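Local coordinates for bifunctional GH43-CE protein (Bacteroides eggerthii, PDB 6MLY) that probably hydrolyses xylan-type polysaccharides, joining a GH43 glycoside hydrolase domain to a carbohydrate esterase domain, at residues G308-N320 / A503-S515. Residues are numbered along the deposited sequence; the frame is centred on the assembly and turned at random.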
ATOM      1  N   GLY A 308      -8.929  15.277 -13.489  1.00 72.95           N
ATOM      2  CA  GLY A 308      -8.126  14.233 -12.859  1.00 72.43           C
ATOM      3  C   GLY A 308      -6.750  14.117 -13.484  1.00 71.15           C
ATOM      4  O   GLY A 308      -6.230  15.088 -13.986  1.00 71.32           O
ATOM      5  N   LEU A 309      -6.170  12.914 -13.435  1.00 71.01           N
ATOM      6  CA  LEU A 309      -4.831  12.667 -13.960  1.00 70.45           C
ATOM      7  C   LEU A 309      -4.867  11.568 -15.027  1.00 69.38           C
ATOM      8  O   LEU A 309      -3.809  11.081 -15.431  1.00 70.19           O
ATOM      9  CB  LEU A 309      -3.898  12.273 -12.811  1.00 71.13           C
ATOM     10  CG  LEU A 309      -3.966  13.174 -11.579  1.00 73.24           C
ATOM     11  CD1 LEU A 309      -4.913  12.591 -10.533  1.00 73.98           C
ATOM     12  CD2 LEU A 309      -2.581  13.387 -10.985  1.00 73.71           C
ATOM     13  N   ILE A 310      -6.068  11.205 -15.492  1.00 68.98           N
ATOM     14  CA  ILE A 310      -6.232  10.206 -16.536  1.00 68.76           C
ATOM     15  C   ILE A 310      -6.867  10.891 -17.743  1.00 68.56           C
ATOM     16  O   ILE A 310      -7.960  11.441 -17.617  1.00 69.59           O
ATOM     17  CB  ILE A 310      -7.065   9.007 -16.034  1.00 68.78           C
ATOM     18  CG1 ILE A 310      -6.480   8.412 -14.750  1.00 69.11           C
ATOM     19  CG2 ILE A 310      -7.217   7.954 -17.126  1.00 68.88           C
ATOM     20  CD1 ILE A 310      -7.321   7.315 -14.126  1.00 69.43           C
ATOM     21  N   PRO A 311      -6.191  10.854 -18.905  1.00 67.84           N
ATOM     22  CA  PRO A 311      -4.969  10.097 -19.142  1.00 67.14           C
ATOM     23  C   PRO A 311      -3.671  10.927 -19.232  1.00 67.00           C
ATOM     24  O   PRO A 311      -2.720  10.500 -19.884  1.00 66.66           O
ATOM     25  CB  PRO A 311      -5.285   9.426 -20.488  1.00 67.06           C
ATOM     26  CG  PRO A 311      -6.031  10.491 -21.256  1.00 67.65           C
ATOM     27  CD  PRO A 311      -6.724  11.323 -20.195  1.00 68.04           C
ATOM     28  N   GLY A 312      -3.621  12.072 -18.537  1.00 67.34           N
ATOM     29  CA  GLY A 312      -2.548  13.076 -18.700  1.00 67.32           C
ATOM     30  C   GLY A 312      -1.212  12.628 -18.118  1.00 66.93           C
ATOM     31  O   GLY A 312      -0.176  12.714 -18.787  1.00 66.69           O
ATOM     32  N   ILE A 313      -1.249  12.153 -16.865  1.00 66.82           N
ATOM     33  CA  ILE A 313      -0.056  11.796 -16.075  1.00 66.12           C
ATOM     34  C   ILE A 313       0.061  10.269 -15.946  1.00 65.97           C
ATOM     35  O   ILE A 313       1.169   9.736 -15.829  1.00 65.86           O
ATOM     36  CB  ILE A 313      -0.110  12.462 -14.686  1.00 67.51           C
ATOM     37  CG1 ILE A 313      -0.603  13.912 -14.745  1.00 68.38           C
ATOM     38  CG2 ILE A 313       1.234  12.346 -13.981  1.00 67.72           C
ATOM     39  CD1 ILE A 313       0.334  14.858 -15.442  1.00 68.76           C
ATOM     40  N   VAL A 314      -1.091   9.587 -15.904  1.00 65.20           N
ATOM     41  CA  VAL A 314      -1.193   8.108 -15.886  1.00 64.72           C
ATOM     42  C   VAL A 314      -2.336   7.702 -16.819  1.00 64.67           C
ATOM     43  O   VAL A 314      -3.391   8.326 -16.802  1.00 65.41           O
ATOM     44  CB  VAL A 314      -1.429   7.557 -14.467  1.00 64.79           C
ATOM     45  CG1 VAL A 314      -0.223   7.756 -13.566  1.00 64.80           C
ATOM     46  CG2 VAL A 314      -2.672   8.150 -13.823  1.00 65.17           C
ATOM     47  N   ALA A 315      -2.112   6.665 -17.630  1.00 63.91           N
ATOM     48  CA  ALA A 315      -3.133   6.163 -18.543  1.00 63.64           C
ATOM     49  C   ALA A 315      -3.061   4.633 -18.628  1.00 63.35           C
ATOM     50  O   ALA A 315      -1.998   4.046 -18.407  1.00 63.10           O
ATOM     51  CB  ALA A 315      -2.961   6.803 -19.894  1.00 63.59           C
ATOM     52  N   SER A 316      -4.207   4.005 -18.932  1.00 63.60           N
ATOM     53  CA  SER A 316      -4.288   2.575 -19.262  1.00 63.42           C
ATOM     54  C   SER A 316      -3.612   2.342 -20.617  1.00 63.37           C
ATOM     55  O   SER A 316      -3.505   3.280 -21.411  1.00 63.41           O
ATOM     56  CB  SER A 316      -5.722   2.095 -19.293  1.00 63.68           C
ATOM     57  OG  SER A 316      -6.360   2.297 -18.042  1.00 63.70           O
ATOM     58  N   ASP A 317      -3.167   1.104 -20.867  1.00 63.35           N
ATOM     59  CA  ASP A 317      -2.544   0.727 -22.137  1.00 63.41           C
ATOM     60  C   ASP A 317      -2.992  -0.682 -22.526  1.00 64.12           C
ATOM     61  O   ASP A 317      -2.711  -1.639 -21.816  1.00 64.60           O
ATOM     62  CB  ASP A 317      -1.015   0.792 -22.065  1.00 63.00           C
ATOM     63  CG  ASP A 317      -0.325   1.056 -23.398  1.00 63.30           C
ATOM     64  OD1 ASP A 317      -0.996   0.960 -24.450  1.00 63.54           O
ATOM     65  OD2 ASP A 317       0.882   1.366 -23.378  1.00 63.24           O
ATOM     66  N   ASP A 318      -3.667  -0.786 -23.676  1.00 65.42           N
ATOM     67  CA  ASP A 318      -4.145  -2.059 -24.217  1.00 66.95           C
ATOM     68  C   ASP A 318      -3.009  -2.766 -24.973  1.00 67.25           C
ATOM     69  O   ASP A 318      -3.182  -3.900 -25.438  1.00 68.62           O
ATOM     70  CB  ASP A 318      -5.380  -1.850 -25.104  1.00 68.34           C
ATOM     71  CG  ASP A 318      -5.155  -0.993 -26.342  1.00 68.91           C
ATOM     72  OD1 ASP A 318      -4.068  -0.397 -26.460  1.00 69.83           O
ATOM     73  OD2 ASP A 318      -6.073  -0.926 -27.182  1.00 70.54           O
ATOM     74  N   PHE A 319      -1.865  -2.080 -25.102  1.00 66.71           N
ATOM     75  CA  PHE A 319      -0.657  -2.556 -25.791  1.00 66.72           C
ATOM     76  C   PHE A 319      -0.978  -2.888 -27.256  1.00 67.03           C
ATOM     77  O   PHE A 319      -0.371  -3.782 -27.852  1.00 67.43           O
ATOM     78  CB  PHE A 319      -0.012  -3.704 -25.010  1.00 67.04           C
ATOM     79  CG  PHE A 319       0.595  -3.278 -23.695  1.00 66.85           C
ATOM     80  CD1 PHE A 319       1.627  -2.353 -23.658  1.00 66.53           C
ATOM     81  CD2 PHE A 319       0.133  -3.790 -22.494  1.00 67.23           C
ATOM     82  CE1 PHE A 319       2.181  -1.953 -22.452  1.00 66.49           C
ATOM     83  CE2 PHE A 319       0.689  -3.392 -21.287  1.00 66.84           C
ATOM     84  CZ  PHE A 319       1.714  -2.476 -21.269  1.00 66.30           C
ATOM     85  N   ASN A 320      -1.916  -2.117 -27.823  1.00 67.36           N
ATOM     86  CA  ASN A 320      -2.268  -2.129 -29.236  1.00 67.98           C
ATOM     87  C   ASN A 320      -1.776  -0.828 -29.861  1.00 68.12           C
ATOM     88  O   ASN A 320      -2.016   0.243 -29.305  1.00 67.80           O
ATOM     89  CB  ASN A 320      -3.779  -2.197 -29.473  1.00 68.44           C
ATOM     90  CG  ASN A 320      -4.265  -3.537 -29.971  1.00 69.18           C
ATOM     91  OD1 ASN A 320      -3.634  -4.162 -30.823  1.00 69.18           O
ATOM     92  ND2 ASN A 320      -5.412  -3.956 -29.469  1.00 69.60           N
ATOM     93  N   ALA A 503       7.138 -13.231 -20.279  1.00 71.01           N
ATOM     94  CA  ALA A 503       5.818 -13.052 -19.690  1.00 70.90           C
ATOM     95  C   ALA A 503       5.061 -11.989 -20.491  1.00 71.18           C
ATOM     96  O   ALA A 503       5.491 -10.842 -20.554  1.00 72.07           O
ATOM     97  CB  ALA A 503       5.949 -12.644 -18.245  1.00 70.06           C
ATOM     98  N   ASP A 504       3.946 -12.377 -21.112  1.00 70.85           N
ATOM     99  CA  ASP A 504       3.154 -11.444 -21.901  1.00 70.90           C
ATOM    100  C   ASP A 504       2.256 -10.647 -20.950  1.00 69.87           C
ATOM    101  O   ASP A 504       1.854 -11.160 -19.920  1.00 69.49           O
ATOM    102  CB  ASP A 504       2.332 -12.165 -22.971  1.00 72.00           C
ATOM    103  CG  ASP A 504       3.150 -13.093 -23.855  1.00 73.85           C
ATOM    104  OD1 ASP A 504       4.370 -12.849 -23.994  1.00 74.38           O
ATOM    105  OD2 ASP A 504       2.559 -14.063 -24.387  1.00 76.23           O
ATOM    106  N   PHE A 505       1.985  -9.386 -21.305  1.00 69.97           N
ATOM    107  CA  PHE A 505       0.982  -8.549 -20.645  1.00 69.88           C
ATOM    108  C   PHE A 505      -0.004  -8.041 -21.702  1.00 70.35           C
ATOM    109  O   PHE A 505       0.410  -7.359 -22.646  1.00 70.30           O
ATOM    110  CB  PHE A 505       1.625  -7.348 -19.951  1.00 68.55           C
ATOM    111  CG  PHE A 505       2.552  -7.673 -18.808  1.00 68.21           C
ATOM    112  CD1 PHE A 505       2.163  -7.462 -17.494  1.00 67.70           C
ATOM    113  CD2 PHE A 505       3.827  -8.164 -19.044  1.00 68.61           C
ATOM    114  CE1 PHE A 505       3.026  -7.734 -16.445  1.00 67.24           C
ATOM    115  CE2 PHE A 505       4.684  -8.447 -17.991  1.00 68.31           C
ATOM    116  CZ  PHE A 505       4.282  -8.233 -16.693  1.00 67.54           C
ATOM    117  N   ASP A 506      -1.291  -8.382 -21.546  1.00 71.28           N
ATOM    118  CA  ASP A 506      -2.321  -7.976 -22.511  1.00 71.44           C
ATOM    119  C   ASP A 506      -2.576  -6.468 -22.379  1.00 70.71           C
ATOM    120  O   ASP A 506      -2.698  -5.770 -23.390  1.00 69.68           O
ATOM    121  CB  ASP A 506      -3.622  -8.769 -22.345  1.00 72.30           C
ATOM    122  CG  ASP A 506      -4.639  -8.529 -23.454  1.00 73.35           C
ATOM    123  OD1 ASP A 506      -4.228  -8.095 -24.557  1.00 74.65           O
ATOM    124  OD2 ASP A 506      -5.838  -8.769 -23.208  1.00 73.18           O
ATOM    125  N   TYR A 507      -2.656  -5.992 -21.128  1.00 70.25           N
ATOM    126  CA  TYR A 507      -2.995  -4.609 -20.824  1.00 69.43           C
ATOM    127  C   TYR A 507      -2.466  -4.212 -19.439  1.00 68.63           C
ATOM    128  O   TYR A 507      -2.126  -5.057 -18.611  1.00 68.51           O
ATOM    129  CB  TYR A 507      -4.512  -4.391 -20.918  1.00 70.02           C
ATOM    130  CG  TYR A 507      -5.341  -5.040 -19.837  1.00 70.16           C
ATOM    131  CD1 TYR A 507      -5.518  -4.438 -18.601  1.00 70.03           C
ATOM    132  CD2 TYR A 507      -5.980  -6.247 -20.060  1.00 71.10           C
ATOM    133  CE1 TYR A 507      -6.292  -5.025 -17.611  1.00 70.43           C
ATOM    134  CE2 TYR A 507      -6.754  -6.849 -19.080  1.00 71.46           C
ATOM    135  CZ  TYR A 507      -6.912  -6.238 -17.849  1.00 71.26           C
ATOM    136  OH  TYR A 507      -7.673  -6.839 -16.883  1.00 71.63           O
ATOM    137  N   PHE A 508      -2.374  -2.894 -19.228  1.00 68.19           N
ATOM    138  CA  PHE A 508      -2.337  -2.286 -17.906  1.00 68.13           C
ATOM    139  C   PHE A 508      -3.536  -1.342 -17.807  1.00 67.85           C
ATOM    140  O   PHE A 508      -3.865  -0.661 -18.767  1.00 67.05           O
ATOM    141  CB  PHE A 508      -1.016  -1.550 -17.661  1.00 67.46           C
ATOM    142  CG  PHE A 508      -0.986  -0.704 -16.412  1.00 67.27           C
ATOM    143  CD1 PHE A 508      -0.533  -1.222 -15.208  1.00 67.69           C
ATOM    144  CD2 PHE A 508      -1.416   0.614 -16.436  1.00 67.20           C
ATOM    145  CE1 PHE A 508      -0.512  -0.444 -14.059  1.00 67.18           C
ATOM    146  CE2 PHE A 508      -1.392   1.390 -15.288  1.00 67.52           C
ATOM    147  CZ  PHE A 508      -0.945   0.859 -14.100  1.00 67.33           C
ATOM    148  N   LYS A 509      -4.194  -1.340 -16.648  1.00 68.93           N
ATOM    149  CA  LYS A 509      -5.390  -0.547 -16.430  1.00 70.47           C
ATOM    150  C   LYS A 509      -5.231   0.184 -15.099  1.00 70.48           C
ATOM    151  O   LYS A 509      -4.797  -0.421 -14.123  1.00 70.89           O
ATOM    152  CB  LYS A 509      -6.637  -1.439 -16.440  1.00 72.19           C
ATOM    153  CG  LYS A 509      -7.856  -0.843 -17.134  1.00 74.09           C
ATOM    154  CD  LYS A 509      -8.982  -0.477 -16.194  1.00 75.71           C
ATOM    155  CE  LYS A 509      -9.768  -1.680 -15.735  1.00 76.99           C
ATOM    156  NZ  LYS A 509     -11.036  -1.268 -15.093  1.00 79.81           N
ATOM    157  N   ILE A 510      -5.568   1.479 -15.091  1.00 70.47           N
ATOM    158  CA  ILE A 510      -5.474   2.314 -13.900  1.00 70.34           C
ATOM    159  C   ILE A 510      -6.734   3.179 -13.799  1.00 71.40           C
ATOM    160  O   ILE A 510      -7.215   3.720 -14.802  1.00 71.84           O
ATOM    161  CB  ILE A 510      -4.187   3.163 -13.905  1.00 70.36           C
ATOM    162  CG1 ILE A 510      -3.969   3.852 -12.556  1.00 70.56           C
ATOM    163  CG2 ILE A 510      -4.187   4.161 -15.056  1.00 70.63           C
ATOM    164  CD1 ILE A 510      -2.604   4.472 -12.395  1.00 70.31           C
ATOM    165  N   GLU A 511      -7.231   3.318 -12.564  1.00 71.70           N
ATOM    166  CA  GLU A 511      -8.467   4.027 -12.256  1.00 73.16           C
ATOM    167  C   GLU A 511      -8.310   4.742 -10.906  1.00 73.58           C
ATOM    168  O   GLU A 511      -7.582   4.280 -10.026  1.00 73.01           O
ATOM    169  CB  GLU A 511      -9.644   3.048 -12.273  1.00 74.27           C
ATOM    170  CG  GLU A 511      -9.377   1.752 -11.519  1.00 74.67           C
ATOM    171  CD  GLU A 511     -10.301   0.593 -11.856  1.00 75.69           C
ATOM    172  OE1 GLU A 511     -11.071   0.706 -12.834  1.00 77.01           O
ATOM    173  OE2 GLU A 511     -10.238  -0.429 -11.139  1.00 76.61           O
ATOM    174  N   ASP A 512      -8.992   5.886 -10.770  1.00 75.44           N
ATOM    175  CA  ASP A 512      -8.919   6.738  -9.571  1.00 77.15           C
ATOM    176  C   ASP A 512     -10.018   6.327  -8.583  1.00 77.70           C
ATOM    177  O   ASP A 512     -10.229   6.997  -7.569  1.00 79.74           O
ATOM    178  CB  ASP A 512      -9.004   8.227  -9.923  1.00 78.95           C
ATOM    179  CG  ASP A 512     -10.167   8.609 -10.827  1.00 80.88           C
ATOM    180  OD1 ASP A 512     -11.319   8.268 -10.491  1.00 81.24           O
ATOM    181  OD2 ASP A 512      -9.906   9.257 -11.862  1.00 84.22           O
ATOM    182  N   LYS A 513     -10.720   5.237  -8.909  1.00 76.70           N
ATOM    183  CA  LYS A 513     -11.654   4.591  -8.011  1.00 76.48           C
ATOM    184  C   LYS A 513     -10.876   3.657  -7.074  1.00 76.14           C
ATOM    185  O   LYS A 513      -9.676   3.419  -7.254  1.00 74.59           O
ATOM    186  CB  LYS A 513     -12.716   3.834  -8.818  1.00 76.00           C
ATOM    187  N   ILE A 514     -11.587   3.154  -6.061  1.00 78.06           N
ATOM    188  CA  ILE A 514     -11.115   2.108  -5.139  1.00 77.55           C
ATOM    189  C   ILE A 514     -12.327   1.267  -4.712  1.00 78.98           C
ATOM    190  O   ILE A 514     -13.447   1.774  -4.647  1.00 79.62           O
ATOM    191  CB  ILE A 514     -10.366   2.728  -3.935  1.00 80.40           C
ATOM    192  CG1 ILE A 514      -9.686   1.657  -3.077  1.00 80.06           C
ATOM    193  CG2 ILE A 514     -11.287   3.618  -3.105  1.00 81.63           C
ATOM    194  CD1 ILE A 514      -8.761   2.212  -2.016  1.00 79.99           C
ATOM    195  N   SER A 515     -12.094  -0.020  -4.438  1.00 78.75           N
ATOM    196  CA  SER A 515     -13.166  -0.951  -4.027  1.00 79.61           C
ATOM    197  C   SER A 515     -13.663  -0.608  -2.616  1.00 79.96           C
ATOM    198  O   SER A 515     -14.870  -0.506  -2.387  1.00 81.10           O
ATOM    199  CB  SER A 515     -12.709  -2.385  -4.103  1.00 79.67           C
ATOM    200  OG  SER A 515     -11.703  -2.650  -3.136  1.00 81.17           O
TER
HETATM  201  O   HOH W   1      -5.371  -5.810 -24.837  1.00 60.36           O
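A single antiparallel beta bridge, Asp317 with Phe508, fastens the loop 308-320 to strand 502-511 of the concanavalin A-like beta-sandwich. It is a hydrogen-bonded pair: Asp317 N reaches Phe508 O at 2.8 Å, and Phe508 N returns to Asp317 O at 2.9 Å. Two residues further along the strand, a side chain replaces the main chain as acceptor, Ile510 N donating to Ser316 OG at 3.2 Å and 164°; with OG anti to the carbonyl carbon (chi1 -59°), the hydroxyl lies close to the strand, nearly in line with Ile510 N-H. Toward the C-terminal end of the strand, Ile510 CD1 meets Val314 CB at 3.9 Å, the two side chains crossing at about a right angle, while Ile310 CD1 rests on Ile510 O. Toward its N-terminal part the Phe319 ring turns its edge to the backbone at Asp506, and Asp317 CB sits over one face, 4.2 Å above the plane. Replacing this ring with an alanine is likely to open a gap beside the Phe505-Phe508 backbone and leave Asp317 CB without the ring face it packs on. Asp317 OD1 also accepts from Phe319 N, an Asx turn, and pairs with Arg321. Phe508 meets Trp332 edge-to-face and touches Leu491 on strand 488-491, in the interior between the two antiparallel sheets of a concanavalin A-like sandwich.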